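Local coordinates for protein 3'-5' exonuclease crn-4 (Caenorhabditis elegans, PDB 5DK5) that digests RNA and DNA from their 3' ends as a metal-dependent DEDDh exonuclease and takes part in apoptotic DNA degradation, at residues 43-48 with 190-195; 130-135 with 303-308; 156-161 with 208-213; 182-187 with 195-200; 222-227 with 245-250. All blocks are in the same frame, centred on the assembly; numbering follows the deposited sequence.

Contact 1. Residues 43-48 with 190-195; sequences QFAIVA and DAMDDC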
# COMPACT_ATOMS: atom_id res chain seq x y z
N GLN B 43 -10.15 9.08 6.43
CA GLN B 43 -11.21 10.08 6.53
C GLN B 43 -11.94 9.97 7.86
O GLN B 43 -12.22 8.87 8.35
CB GLN B 43 -12.19 9.94 5.37
CG GLN B 43 -13.20 11.09 5.31
CD GLN B 43 -14.00 11.11 4.02
OE1 GLN B 43 -13.95 10.18 3.23
NE2 GLN B 43 -14.74 12.19 3.81
N PHE B 44 -12.24 11.13 8.44
CA PHE B 44 -12.82 11.25 9.77
C PHE B 44 -14.08 12.11 9.67
O PHE B 44 -13.99 13.33 9.54
CB PHE B 44 -11.78 11.87 10.72
CG PHE B 44 -12.09 11.69 12.19
CD1 PHE B 44 -13.37 11.45 12.64
CD2 PHE B 44 -11.06 11.77 13.12
CE1 PHE B 44 -13.63 11.29 13.99
CE2 PHE B 44 -11.31 11.62 14.47
CZ PHE B 44 -12.60 11.38 14.90
N ALA B 45 -15.25 11.47 9.74
CA ALA B 45 -16.52 12.16 9.49
C ALA B 45 -17.50 12.01 10.65
O ALA B 45 -17.74 10.91 11.14
CB ALA B 45 -17.15 11.64 8.21
N ILE B 46 -18.07 13.14 11.07
CA ILE B 46 -19.07 13.17 12.12
C ILE B 46 -20.20 14.14 11.76
O ILE B 46 -19.95 15.20 11.18
CB ILE B 46 -18.47 13.59 13.49
CG1 ILE B 46 -17.35 12.63 13.90
CG2 ILE B 46 -19.56 13.62 14.57
CD1 ILE B 46 -16.60 13.05 15.15
N VAL B 47 -21.43 13.75 12.09
CA VAL B 47 -22.58 14.65 12.00
C VAL B 47 -23.38 14.54 13.29
O VAL B 47 -23.56 13.45 13.83
CB VAL B 47 -23.48 14.33 10.78
CG1 VAL B 47 -24.08 12.94 10.89
CG2 VAL B 47 -24.57 15.38 10.64
N ALA B 48 -23.86 15.68 13.78
CA ALA B 48 -24.55 15.73 15.06
C ALA B 48 -26.06 15.57 14.87
O ALA B 48 -26.63 16.04 13.90
CB ALA B 48 -24.25 17.04 15.76
N ASP B 190 -18.67 9.30 0.03
CA ASP B 190 -17.57 9.04 0.95
C ASP B 190 -18.09 8.84 2.38
O ASP B 190 -19.24 8.46 2.58
CB ASP B 190 -16.55 10.18 0.88
CG ASP B 190 -17.13 11.53 1.25
OD1 ASP B 190 -18.27 11.58 1.76
OD2 ASP B 190 -16.45 12.55 1.03
N ALA B 191 -17.23 9.10 3.37
CA ALA B 191 -17.57 8.89 4.77
C ALA B 191 -18.79 9.69 5.21
O ALA B 191 -19.62 9.19 5.97
CB ALA B 191 -16.38 9.26 5.64
N MET B 192 -18.90 10.93 4.73
CA MET B 192 -19.98 11.81 5.17
C MET B 192 -21.33 11.29 4.69
O MET B 192 -22.35 11.50 5.35
CB MET B 192 -19.74 13.24 4.66
CG MET B 192 -20.78 14.25 5.12
SD MET B 192 -21.03 14.29 6.91
CE MET B 192 -19.42 14.83 7.48
N ASP B 193 -21.34 10.60 3.55
CA ASP B 193 -22.57 10.00 3.05
C ASP B 193 -23.05 8.91 3.99
O ASP B 193 -24.25 8.79 4.25
CB ASP B 193 -22.36 9.42 1.64
CG ASP B 193 -22.31 10.50 0.58
OD1 ASP B 193 -22.15 11.68 0.93
OD2 ASP B 193 -22.43 10.15 -0.62
N ASP B 194 -22.12 8.12 4.51
CA ASP B 194 -22.45 7.09 5.50
C ASP B 194 -23.04 7.75 6.74
O ASP B 194 -24.04 7.28 7.27
CB ASP B 194 -21.21 6.27 5.87
CG ASP B 194 -20.71 5.42 4.72
OD1 ASP B 194 -21.16 5.63 3.58
OD2 ASP B 194 -19.87 4.53 4.97
N CYS B 195 -22.42 8.83 7.18
CA CYS B 195 -22.90 9.57 8.34
C CYS B 195 -24.34 10.04 8.14
O CYS B 195 -25.17 9.89 9.03
CB CYS B 195 -21.99 10.78 8.62
SG CYS B 195 -20.41 10.37 9.36
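Ala45 forms the apolar centre, its methyl facing three residues of helix 191-207. Ala45 CB meets Ala191 CB at 3.6 Å and Cys195 SG at 3.7 Å, while the methyl CE of Met192 closes in at 4.0 Å from the same atom. Met192 reaches there because its chain folds back at chi2 and chi3 (53° and 64°), which brings CE beside Ile46 O as well. Two residues along the strand, on the same face, Val47 CG1 packs on Cys195 CB at 3.8 Å.

At the polar edge the Gln43 amide bridges the helix start, with its chain extended past Ala191 CB. Gln43 NE2 donates almost straight to Asp190 OD2, but the 3.3 Å length makes the bond weak, and Ala191 N gives a weak bond to Gln43 OE1 at 3.5 Å. Asp190 is the N-cap, its OD1 accepting weakly from Met192 N, and Asn63 OD1 is a second acceptor for Gln43 NE2. Strand 43-48 and helical turn 191-195 run 28° from parallel, their axes 7.5 Å apart at closest approach, a helix laid along a sheet strand as in the RNase H-like fold of DEDDh exonucleases; Ala191 also touches metal ligands Asp25 and Glu27, and the same turn carries Asp194, a third magnesium ligand.

Contact 2. Residues 130-135 with 303-308; sequences AQYQMK and KIAGYY
A Schellman motif ends helix 300-305, with Gly306 at positive phi as its C-prime residue, and Lys135 docks against this terminus. Lys135 NZ donates to Ala305 O at 2.8 Å, approaching 19° out of the carbonyl plane. A water bridges the same oxygen to Lys135 O, donating to both. The lysine's aliphatic part does separate work: bent at chi2 and again at chi4 (67° and 64°), the chain runs antiparallel alongside Tyr307, placing CE over one ring face, 4.3 Å from the Tyr307 centroid, in a CH-pi contact. Lys135 CB lies 3.4 Å from Tyr307 OH. Replacing Lys135 with an alanine would probably strip Ala305 O of its ammonium partner and uncover the ring face on which CE now rests.

Tyr132 packs on the same helix end beside Lys135. Its CE1 packs on Ala305 CB at 3.6 Å and comes to the edge of the Tyr307 ring, 4.2 Å from CE2. Its OH sits 3.5 Å from Ile304 CG2 and is hydrogen-bonded to Phe301 O, tying the ring to the C-terminal helix. The contact thus fastens the last residues of the chain to helix 124-136, which also meets helix 95-109 through Met134, while Ile304 packs on Arg72 of the second subunit.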
# COMPACT_ATOMS: atom_id res chain seq x y z
N ALA B 130 -10.74 2.46 15.27
CA ALA B 130 -10.27 3.44 16.24
C ALA B 130 -9.17 2.82 17.10
O ALA B 130 -8.08 3.37 17.20
CB ALA B 130 -11.40 3.95 17.11
N GLN B 131 -9.45 1.67 17.69
CA GLN B 131 -8.51 1.02 18.60
C GLN B 131 -7.14 0.80 17.96
O GLN B 131 -6.10 1.06 18.58
CB GLN B 131 -9.08 -0.32 19.09
CG GLN B 131 -8.80 -0.59 20.56
CD GLN B 131 -9.16 -2.01 20.97
OE1 GLN B 131 -8.51 -2.59 21.84
NE2 GLN B 131 -10.21 -2.56 20.37
N TYR B 132 -7.13 0.32 16.72
CA TYR B 132 -5.88 0.02 16.02
C TYR B 132 -5.12 1.30 15.67
O TYR B 132 -3.90 1.36 15.83
CB TYR B 132 -6.15 -0.79 14.76
CG TYR B 132 -4.90 -1.28 14.08
CD1 TYR B 132 -4.22 -2.39 14.57
CD2 TYR B 132 -4.38 -0.64 12.97
CE1 TYR B 132 -3.07 -2.85 13.96
CE2 TYR B 132 -3.23 -1.09 12.35
CZ TYR B 132 -2.58 -2.20 12.85
OH TYR B 132 -1.43 -2.65 12.24
N GLN B 133 -5.85 2.31 15.20
CA GLN B 133 -5.24 3.59 14.86
C GLN B 133 -4.65 4.26 16.09
O GLN B 133 -3.60 4.89 16.02
CB GLN B 133 -6.27 4.51 14.19
CG GLN B 133 -5.72 5.86 13.76
CD GLN B 133 -4.63 5.75 12.71
OE1 GLN B 133 -4.89 5.39 11.56
NE2 GLN B 133 -3.40 6.05 13.11
N MET B 134 -5.33 4.11 17.23
CA MET B 134 -4.85 4.68 18.49
C MET B 134 -3.51 4.05 18.87
O MET B 134 -2.64 4.72 19.43
CB MET B 134 -5.86 4.46 19.61
CG MET B 134 -7.14 5.29 19.50
SD MET B 134 -6.91 7.07 19.44
CE MET B 134 -8.61 7.58 19.26
N LYS B 135 -3.36 2.76 18.58
CA LYS B 135 -2.11 2.06 18.86
C LYS B 135 -1.00 2.58 17.97
O LYS B 135 0.11 2.84 18.44
CB LYS B 135 -2.28 0.55 18.66
CG LYS B 135 -1.03 -0.28 18.93
CD LYS B 135 -0.65 -0.25 20.40
CE LYS B 135 0.54 -1.14 20.70
NZ LYS B 135 1.77 -0.67 20.02
N LYS B 303 2.35 -7.24 14.02
CA LYS B 303 3.79 -7.02 14.08
C LYS B 303 4.15 -5.56 13.85
O LYS B 303 4.97 -4.99 14.57
CB LYS B 303 4.50 -7.89 13.04
CG LYS B 303 5.97 -8.14 13.33
CD LYS B 303 6.14 -9.12 14.48
CE LYS B 303 7.58 -9.56 14.63
NZ LYS B 303 7.73 -10.57 15.71
N ILE B 304 3.53 -4.94 12.85
CA ILE B 304 3.88 -3.58 12.47
C ILE B 304 3.31 -2.55 13.45
O ILE B 304 3.85 -1.45 13.57
CB ILE B 304 3.38 -3.26 11.03
CG1 ILE B 304 4.15 -2.06 10.46
CG2 ILE B 304 1.87 -3.02 11.01
CD1 ILE B 304 3.92 -1.84 8.98
N ALA B 305 2.24 -2.90 14.14
CA ALA B 305 1.66 -2.02 15.15
C ALA B 305 2.39 -2.15 16.49
O ALA B 305 2.21 -1.33 17.38
CB ALA B 305 0.18 -2.32 15.34
N GLY B 306 3.20 -3.20 16.62
CA GLY B 306 4.02 -3.39 17.80
C GLY B 306 3.34 -4.15 18.92
O GLY B 306 3.65 -3.94 20.09
N TYR B 307 2.41 -5.04 18.57
CA TYR B 307 1.77 -5.89 19.57
C TYR B 307 2.70 -7.04 19.95
O TYR B 307 2.57 -7.62 21.02
CB TYR B 307 0.44 -6.42 19.06
CG TYR B 307 -0.66 -5.39 19.06
CD1 TYR B 307 -1.23 -4.95 20.25
CD2 TYR B 307 -1.13 -4.84 17.87
CE1 TYR B 307 -2.24 -4.00 20.26
CE2 TYR B 307 -2.14 -3.89 17.87
CZ TYR B 307 -2.69 -3.48 19.07
OH TYR B 307 -3.69 -2.53 19.07
N TYR B 308 3.63 -7.36 19.06
CA TYR B 308 4.67 -8.34 19.35
C TYR B 308 5.82 -8.21 18.36
O TYR B 308 5.80 -7.34 17.49
CB TYR B 308 4.11 -9.76 19.32
CG TYR B 308 3.96 -10.36 17.93
CD1 TYR B 308 2.96 -9.93 17.07
CD2 TYR B 308 4.81 -11.37 17.50
CE1 TYR B 308 2.82 -10.48 15.81
CE2 TYR B 308 4.67 -11.92 16.24
CZ TYR B 308 3.67 -11.48 15.40
OH TYR B 308 3.54 -12.03 14.15
OXT TYR B 308 6.80 -8.96 18.42
O HOH W 1 2.94 1.56 17.58

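Contact 3. Residues 156-161 with 208-213; sequences TNEMDR and MGAKVT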
# COMPACT_ATOMS: atom_id res chain seq x y z
N THR B 156 -31.60 -4.76 14.76
CA THR B 156 -31.90 -6.18 14.92
C THR B 156 -33.07 -6.37 15.87
O THR B 156 -33.99 -7.14 15.58
CB THR B 156 -30.67 -6.96 15.44
OG1 THR B 156 -29.64 -6.96 14.45
CG2 THR B 156 -31.04 -8.40 15.78
N ASN B 157 -33.04 -5.67 17.00
CA ASN B 157 -34.10 -5.76 17.99
C ASN B 157 -35.41 -5.20 17.46
O ASN B 157 -36.49 -5.75 17.71
CB ASN B 157 -33.71 -5.03 19.28
CG ASN B 157 -32.48 -5.63 19.93
OD1 ASN B 157 -32.14 -6.79 19.70
ND2 ASN B 157 -31.81 -4.84 20.77
N GLU B 158 -35.32 -4.10 16.72
CA GLU B 158 -36.50 -3.48 16.12
C GLU B 158 -37.14 -4.38 15.08
O GLU B 158 -38.35 -4.30 14.84
CB GLU B 158 -36.12 -2.14 15.48
CG GLU B 158 -35.96 -0.99 16.46
CD GLU B 158 -37.26 -0.64 17.15
OE1 GLU B 158 -38.16 -0.07 16.48
OE2 GLU B 158 -37.40 -0.92 18.36
N MET B 159 -36.33 -5.25 14.47
CA MET B 159 -36.81 -6.11 13.40
C MET B 159 -37.70 -7.22 13.93
O MET B 159 -38.72 -7.55 13.33
CB MET B 159 -35.62 -6.69 12.63
CG MET B 159 -35.94 -7.08 11.20
SD MET B 159 -34.47 -7.04 10.15
CE MET B 159 -35.17 -7.47 8.56
N ASP B 160 -37.32 -7.81 15.06
CA ASP B 160 -38.14 -8.82 15.71
C ASP B 160 -39.43 -8.20 16.22
O ASP B 160 -40.49 -8.82 16.20
CB ASP B 160 -37.38 -9.48 16.87
CG ASP B 160 -36.09 -10.14 16.42
OD1 ASP B 160 -35.94 -10.40 15.21
OD2 ASP B 160 -35.23 -10.41 17.29
N ARG B 161 -39.32 -6.96 16.67
CA ARG B 161 -40.44 -6.23 17.26
C ARG B 161 -41.51 -5.87 16.23
O ARG B 161 -42.70 -6.01 16.49
CB ARG B 161 -39.91 -4.97 17.96
CG ARG B 161 -40.92 -3.86 18.20
CD ARG B 161 -40.24 -2.69 18.90
NE ARG B 161 -41.12 -1.53 19.04
CZ ARG B 161 -41.23 -0.55 18.16
NH1 ARG B 161 -40.53 -0.56 17.03
NH2 ARG B 161 -42.06 0.46 18.40
N MET B 208 -40.18 5.70 14.49
CA MET B 208 -40.94 4.45 14.43
C MET B 208 -41.05 3.83 15.83
O MET B 208 -41.68 2.79 16.00
CB MET B 208 -40.27 3.46 13.48
CG MET B 208 -40.40 3.82 12.00
SD MET B 208 -42.08 3.70 11.38
CE MET B 208 -41.81 3.87 9.61
N GLY B 209 -40.44 4.49 16.81
CA GLY B 209 -40.58 4.09 18.21
C GLY B 209 -39.42 3.28 18.76
O GLY B 209 -39.56 2.60 19.78
N ALA B 210 -38.27 3.35 18.09
CA ALA B 210 -37.09 2.63 18.55
C ALA B 210 -36.48 3.29 19.78
O ALA B 210 -36.54 4.52 19.93
CB ALA B 210 -36.05 2.53 17.44
N LYS B 211 -35.90 2.48 20.66
CA LYS B 211 -35.26 2.97 21.88
C LYS B 211 -33.74 2.92 21.73
O LYS B 211 -33.13 1.85 21.81
CB LYS B 211 -35.71 2.15 23.08
CG LYS B 211 -35.37 2.77 24.43
CD LYS B 211 -36.45 2.48 25.47
CE LYS B 211 -36.48 3.54 26.56
NZ LYS B 211 -37.70 3.41 27.42
N VAL B 212 -33.13 4.09 21.53
CA VAL B 212 -31.71 4.18 21.21
C VAL B 212 -30.88 4.55 22.44
O VAL B 212 -31.13 5.56 23.09
CB VAL B 212 -31.47 5.22 20.09
CG1 VAL B 212 -30.00 5.27 19.71
CG2 VAL B 212 -32.33 4.89 18.88
N THR B 213 -29.90 3.71 22.74
CA THR B 213 -29.00 3.92 23.88
C THR B 213 -27.68 3.21 23.63
O THR B 213 -27.57 2.38 22.73
CB THR B 213 -29.61 3.39 25.20
OG1 THR B 213 -31.03 3.62 25.21
CG2 THR B 213 -28.98 4.08 26.40
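The Arg161 guanidinium meets the loop 208-213 in two ways. Gly209 O lies over one face, 3.5 Å above the plane and offset toward the rim, whereas Met208 O sits at the edge, in plane, where it accepts a weak hydrogen bond from Arg161 NH2 at 3.4 Å. The arginine runs extended from CG to NE, which carries the group across from helix 151-161. Arg161 NH1 is paired with Glu158 OE1, though the modelled separation is too short to be taken literally.

Glu158 turns back at chi2 (-65°), and its carboxylate rests against Ala210: CD is 3.4 Å from Ala210 CB. The carboxylate thus packs on a methyl, and its charge is probably balanced in part by Arg161, doubtful as that separation is.

Gly209, at positive phi (100°), ends helix 191-207 in a Schellman motif; the contact is peripheral packing in the exonuclease domain, the end of helix 151-161 meeting that helix terminus away from the metal sites.

Contact 4. Residues 182-187 with 195-200; sequences LPTIGR and CLNIAT
Ile185 and Asn197 hold the loop that leads into helix 191-207 back against that helix, within the DEDDh exonuclease domain. The helix also carries Asp194, a magnesium ligand, and the Asn197 side chain lies about 5 Å from that of Asp194. The amide of Asn197 reads both backbone polar groups of Ile185. Ile185 N donates to Asn197 OD1 at 2.9 Å, in the carbonyl plane and on a lone pair, and Asn197 ND2 donates to Ile185 O at 2.8 Å, also on a lone pair and close to its own amide plane. Both bonds run close to the amide plane, so the group meets the Ile185 backbone edge-on, and a flip would probably cost both. Asn177 ND2, from helix 172-179, gives a further bond to OD1, so that oxygen serves two donors.

The Ile185 side chain runs counter to that of Asn197, with CG1 anti to the carbonyl carbon (chi1 -63°), which sends CD1 down onto the helix. There it reaches Thr200 OG1 at 3.4 Å and Leu196 CB at 4.1 Å. Leu182 CD1 comes only loosely near Thr200. Thr200 OG1 in turn donates to Leu196 O at 2.9 Å, from the opposite face of that carbonyl to Thr200 N. Arg187 crosses Leu196 at about a right angle: Leu196 CD1 lies over one face of the Arg187 guanidinium, 3.6 Å from its plane and toward the rim.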
# COMPACT_ATOMS: atom_id res chain seq x y z
N LEU B 182 -35.94 3.78 2.85
CA LEU B 182 -35.29 5.08 2.78
C LEU B 182 -34.42 5.18 1.54
O LEU B 182 -33.67 4.24 1.24
CB LEU B 182 -34.45 5.32 4.04
CG LEU B 182 -35.21 5.42 5.36
CD1 LEU B 182 -34.23 5.47 6.52
CD2 LEU B 182 -36.11 6.65 5.38
N PRO B 183 -34.50 6.30 0.80
CA PRO B 183 -33.63 6.45 -0.37
C PRO B 183 -32.17 6.57 0.02
O PRO B 183 -31.83 7.37 0.89
CB PRO B 183 -34.13 7.74 -1.02
CG PRO B 183 -34.77 8.50 0.09
CD PRO B 183 -35.38 7.47 0.99
N THR B 184 -31.31 5.77 -0.60
CA THR B 184 -29.89 5.78 -0.30
C THR B 184 -29.29 7.16 -0.58
O THR B 184 -29.31 7.63 -1.72
CB THR B 184 -29.12 4.71 -1.11
OG1 THR B 184 -29.54 3.41 -0.69
CG2 THR B 184 -27.61 4.83 -0.90
N ILE B 185 -28.77 7.79 0.46
CA ILE B 185 -28.12 9.09 0.33
C ILE B 185 -26.74 8.92 -0.31
O ILE B 185 -25.90 8.18 0.21
CB ILE B 185 -28.00 9.79 1.69
CG1 ILE B 185 -29.39 10.06 2.27
CG2 ILE B 185 -27.23 11.10 1.56
CD1 ILE B 185 -29.39 10.57 3.70
N GLY B 186 -26.52 9.61 -1.42
CA GLY B 186 -25.27 9.51 -2.15
C GLY B 186 -24.88 10.81 -2.84
O GLY B 186 -25.13 10.98 -4.03
N ARG B 187 -24.28 11.73 -2.08
CA ARG B 187 -23.79 12.99 -2.63
C ARG B 187 -22.28 12.94 -2.81
O ARG B 187 -21.77 12.88 -3.93
CB ARG B 187 -24.17 14.17 -1.73
CG ARG B 187 -25.63 14.20 -1.28
CD ARG B 187 -25.78 14.03 0.23
NE ARG B 187 -26.62 15.06 0.82
CZ ARG B 187 -26.19 16.27 1.21
NH1 ARG B 187 -24.92 16.61 1.05
NH2 ARG B 187 -27.04 17.13 1.74
N CYS B 195 -22.42 8.83 7.18
CA CYS B 195 -22.90 9.57 8.34
C CYS B 195 -24.34 10.04 8.14
O CYS B 195 -25.17 9.89 9.03
CB CYS B 195 -21.99 10.78 8.62
SG CYS B 195 -20.41 10.37 9.36
N LEU B 196 -24.61 10.60 6.97
CA LEU B 196 -25.94 11.11 6.67
C LEU B 196 -26.97 9.99 6.61
O LEU B 196 -28.09 10.14 7.09
CB LEU B 196 -25.92 11.88 5.34
CG LEU B 196 -25.12 13.18 5.34
CD1 LEU B 196 -25.02 13.75 3.92
CD2 LEU B 196 -25.72 14.22 6.28
N ASN B 197 -26.59 8.86 6.01
CA ASN B 197 -27.48 7.71 5.93
C ASN B 197 -27.80 7.15 7.31
O ASN B 197 -28.95 6.86 7.62
CB ASN B 197 -26.87 6.61 5.05
CG ASN B 197 -27.11 6.86 3.58
OD1 ASN B 197 -28.24 6.77 3.10
ND2 ASN B 197 -26.04 7.16 2.84
N ILE B 198 -26.77 6.99 8.14
CA ILE B 198 -26.94 6.48 9.49
C ILE B 198 -27.80 7.44 10.31
O ILE B 198 -28.65 7.01 11.09
CB ILE B 198 -25.58 6.27 10.19
CG1 ILE B 198 -24.81 5.14 9.52
CG2 ILE B 198 -25.78 5.94 11.68
CD1 ILE B 198 -23.35 5.05 9.93
N ALA B 199 -27.58 8.74 10.12
CA ALA B 199 -28.33 9.76 10.84
C ALA B 199 -29.81 9.71 10.48
O ALA B 199 -30.68 9.78 11.35
CB ALA B 199 -27.76 11.14 10.55
N THR B 200 -30.10 9.58 9.19
CA THR B 200 -31.48 9.52 8.72
C THR B 200 -32.15 8.23 9.20
O THR B 200 -33.31 8.24 9.59
CB THR B 200 -31.55 9.58 7.18
OG1 THR B 200 -30.86 10.75 6.72
CG2 THR B 200 -33.00 9.63 6.71

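Contact 5. Residues 222-227 with 245-250; sequences ASWRRQ and IFERVL. With IPA (isopropyl alcohol), chain N.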
# COMPACT_ATOMS: atom_id res chain seq x y z
N ALA B 222 -12.06 -10.55 28.91
CA ALA B 222 -13.21 -11.41 28.66
C ALA B 222 -12.82 -12.87 28.86
O ALA B 222 -11.70 -13.27 28.54
CB ALA B 222 -13.74 -11.18 27.26
N SER B 223 -13.75 -13.66 29.38
CA SER B 223 -13.47 -15.06 29.68
C SER B 223 -13.30 -15.91 28.42
O SER B 223 -12.61 -16.92 28.44
CB SER B 223 -14.58 -15.65 30.55
OG SER B 223 -14.29 -16.99 30.90
N TRP B 224 -13.95 -15.50 27.33
CA TRP B 224 -13.92 -16.28 26.10
C TRP B 224 -12.60 -16.13 25.33
O TRP B 224 -12.39 -16.80 24.32
CB TRP B 224 -15.10 -15.90 25.20
CG TRP B 224 -15.18 -14.45 24.85
CD1 TRP B 224 -15.92 -13.50 25.49
CD2 TRP B 224 -14.52 -13.78 23.77
NE1 TRP B 224 -15.75 -12.28 24.88
CE2 TRP B 224 -14.90 -12.43 23.82
CE3 TRP B 224 -13.64 -14.20 22.77
CZ2 TRP B 224 -14.42 -11.48 22.91
CZ3 TRP B 224 -13.17 -13.26 21.86
CH2 TRP B 224 -13.57 -11.92 21.94
N ARG B 225 -11.72 -15.26 25.81
CA ARG B 225 -10.38 -15.12 25.24
C ARG B 225 -9.34 -15.92 26.03
O ARG B 225 -8.17 -15.94 25.67
CB ARG B 225 -9.95 -13.65 25.18
CG ARG B 225 -10.69 -12.83 24.14
CD ARG B 225 -9.89 -11.60 23.73
NE ARG B 225 -9.53 -10.75 24.86
CZ ARG B 225 -8.93 -9.57 24.75
NH1 ARG B 225 -8.62 -9.08 23.56
NH2 ARG B 225 -8.64 -8.86 25.84
N ARG B 226 -9.79 -16.58 27.09
CA ARG B 226 -8.88 -17.31 27.97
C ARG B 226 -8.29 -18.53 27.28
O ARG B 226 -7.14 -18.89 27.52
CB ARG B 226 -9.59 -17.72 29.26
CG ARG B 226 -9.99 -16.53 30.13
CD ARG B 226 -10.61 -16.96 31.44
NE ARG B 226 -9.62 -17.47 32.39
CZ ARG B 226 -9.48 -18.75 32.76
NH1 ARG B 226 -10.27 -19.70 32.28
NH2 ARG B 226 -8.53 -19.07 33.62
N GLN B 227 -9.08 -19.17 26.42
CA GLN B 227 -8.59 -20.31 25.66
C GLN B 227 -8.09 -19.84 24.29
O GLN B 227 -8.71 -18.97 23.68
CB GLN B 227 -9.68 -21.38 25.48
CG GLN B 227 -10.93 -20.94 24.71
CD GLN B 227 -11.73 -22.13 24.20
OE1 GLN B 227 -11.26 -22.90 23.37
NE2 GLN B 227 -12.95 -22.27 24.71
N ILE B 245 -9.29 -13.10 14.71
CA ILE B 245 -7.91 -12.72 14.97
C ILE B 245 -7.83 -11.34 15.60
O ILE B 245 -7.14 -11.14 16.60
CB ILE B 245 -7.07 -12.72 13.67
CG1 ILE B 245 -6.90 -14.14 13.12
CG2 ILE B 245 -5.71 -12.07 13.89
CD1 ILE B 245 -6.03 -15.06 13.97
N PHE B 246 -8.54 -10.38 15.01
CA PHE B 246 -8.60 -9.02 15.52
C PHE B 246 -9.01 -8.99 16.99
O PHE B 246 -8.49 -8.19 17.78
CB PHE B 246 -9.59 -8.17 14.70
CG PHE B 246 -9.26 -8.09 13.24
CD1 PHE B 246 -7.97 -8.28 12.78
CD2 PHE B 246 -10.26 -7.81 12.31
CE1 PHE B 246 -7.68 -8.20 11.43
CE2 PHE B 246 -9.97 -7.73 10.96
CZ PHE B 246 -8.68 -7.93 10.52
N GLU B 247 -9.95 -9.86 17.36
CA GLU B 247 -10.50 -9.88 18.71
C GLU B 247 -9.44 -10.22 19.76
O GLU B 247 -9.47 -9.70 20.87
CB GLU B 247 -11.65 -10.88 18.80
CG GLU B 247 -12.96 -10.39 18.19
CD GLU B 247 -14.00 -11.49 18.04
OE1 GLU B 247 -13.69 -12.66 18.37
OE2 GLU B 247 -15.13 -11.19 17.60
N ARG B 248 -8.51 -11.10 19.39
CA ARG B 248 -7.48 -11.54 20.31
C ARG B 248 -6.30 -10.57 20.34
O ARG B 248 -5.71 -10.33 21.38
CB ARG B 248 -6.99 -12.94 19.94
CG ARG B 248 -8.11 -13.97 19.76
CD ARG B 248 -9.09 -13.97 20.93
NE ARG B 248 -10.04 -15.08 20.85
CZ ARG B 248 -9.87 -16.28 21.40
NH1 ARG B 248 -8.76 -16.56 22.08
NH2 ARG B 248 -10.80 -17.21 21.26
N VAL B 249 -5.98 -10.00 19.17
CA VAL B 249 -4.86 -9.08 19.06
C VAL B 249 -5.15 -7.76 19.78
O VAL B 249 -4.34 -7.30 20.59
CB VAL B 249 -4.53 -8.78 17.58
CG1 VAL B 249 -3.47 -7.68 17.46
CG2 VAL B 249 -4.07 -10.05 16.89
N LEU B 250 -6.30 -7.16 19.48
CA LEU B 250 -6.66 -5.89 20.08
C LEU B 250 -6.91 -6.06 21.58
O LEU B 250 -7.58 -7.02 21.99
CB LEU B 250 -7.89 -5.30 19.40
CG LEU B 250 -7.71 -4.97 17.91
CD1 LEU B 250 -9.05 -4.63 17.28
CD2 LEU B 250 -6.73 -3.82 17.72
C1 IPA N . -5.03 -15.39 26.78
C2 IPA N . -4.25 -16.50 26.11
C3 IPA N . -4.87 -16.85 24.78
O2 IPA N . -4.26 -17.64 26.93
O HOH W 2 -6.51 -14.91 22.94
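Arg225 and Arg248 each donate hydrogen bonds to the other segment's backbone. Arg225 NH1 reaches the helix C-terminus and donates to two carbonyl oxygens, Leu250 O at 2.8 Å and Glu247 O at 2.9 Å; both lie near its guanidinium plane, the first bond nearly in line with C=O, though bent at the hydrogen (136°). In the other direction, Arg248 NH1 donates to Gln227 O at 2.9 Å, with an N-H...O angle of 163°, and to a water that gives a weak bond to Arg225 O. Arg225 NH2 continues the pattern outside, to Pro251 O and Gln286 OE1. Exchanging Arg225 for a leucine would probably leave Glu247 O and Leu250 O without their shared donor and weaken the hold of the loop on the helix end.

Packing is built on the aliphatic parts. The arginines pass alongside each other head to tail, CD to CD at 3.8 Å, while their guanidinium planes stand 61° apart and one face of the Arg248 group lies over Arg225 CA. Trp224 presents CH2 in plane to Glu247 CB at 3.8 Å, and Arg225 CG lies over one ring face, 3.4 Å from the plane and toward its rim.

An isopropanol, probably from the crystallisation liquor, donates from O2 to Arg226 O. The whole joins the 3-10 turn 223-225, following zinc ligand Cys220, to the C-terminus of helix 239-249, near the four-cysteine zinc site, the Arg225 side chain about 9 Å from the zinc ion.

Overall arrangement
Contacts 1 and 4 form one region: they share Cys195 and helix 191-207, their centres are 10 Å apart, and Arg187 N sits 2.8 Å from Asp193 OD2. Contact 1 holds magnesium ligand Asp194, whose OD2 is hydrogen-bonded by the inhibitor MES; contact 4 fixes the next turn of that helix. Contact 3 attaches the far end of the helix, with nearest atoms about 8 Å from contact 4. Contacts 2 and 5 make a second region, centres 15 Å apart, joined where Tyr307 OH meets Leu250 CD2 at 3.6 Å. Contact 5, near the zinc site, lies on the opposite side of the chain's centre from contact 1, with centres 30 Å apart.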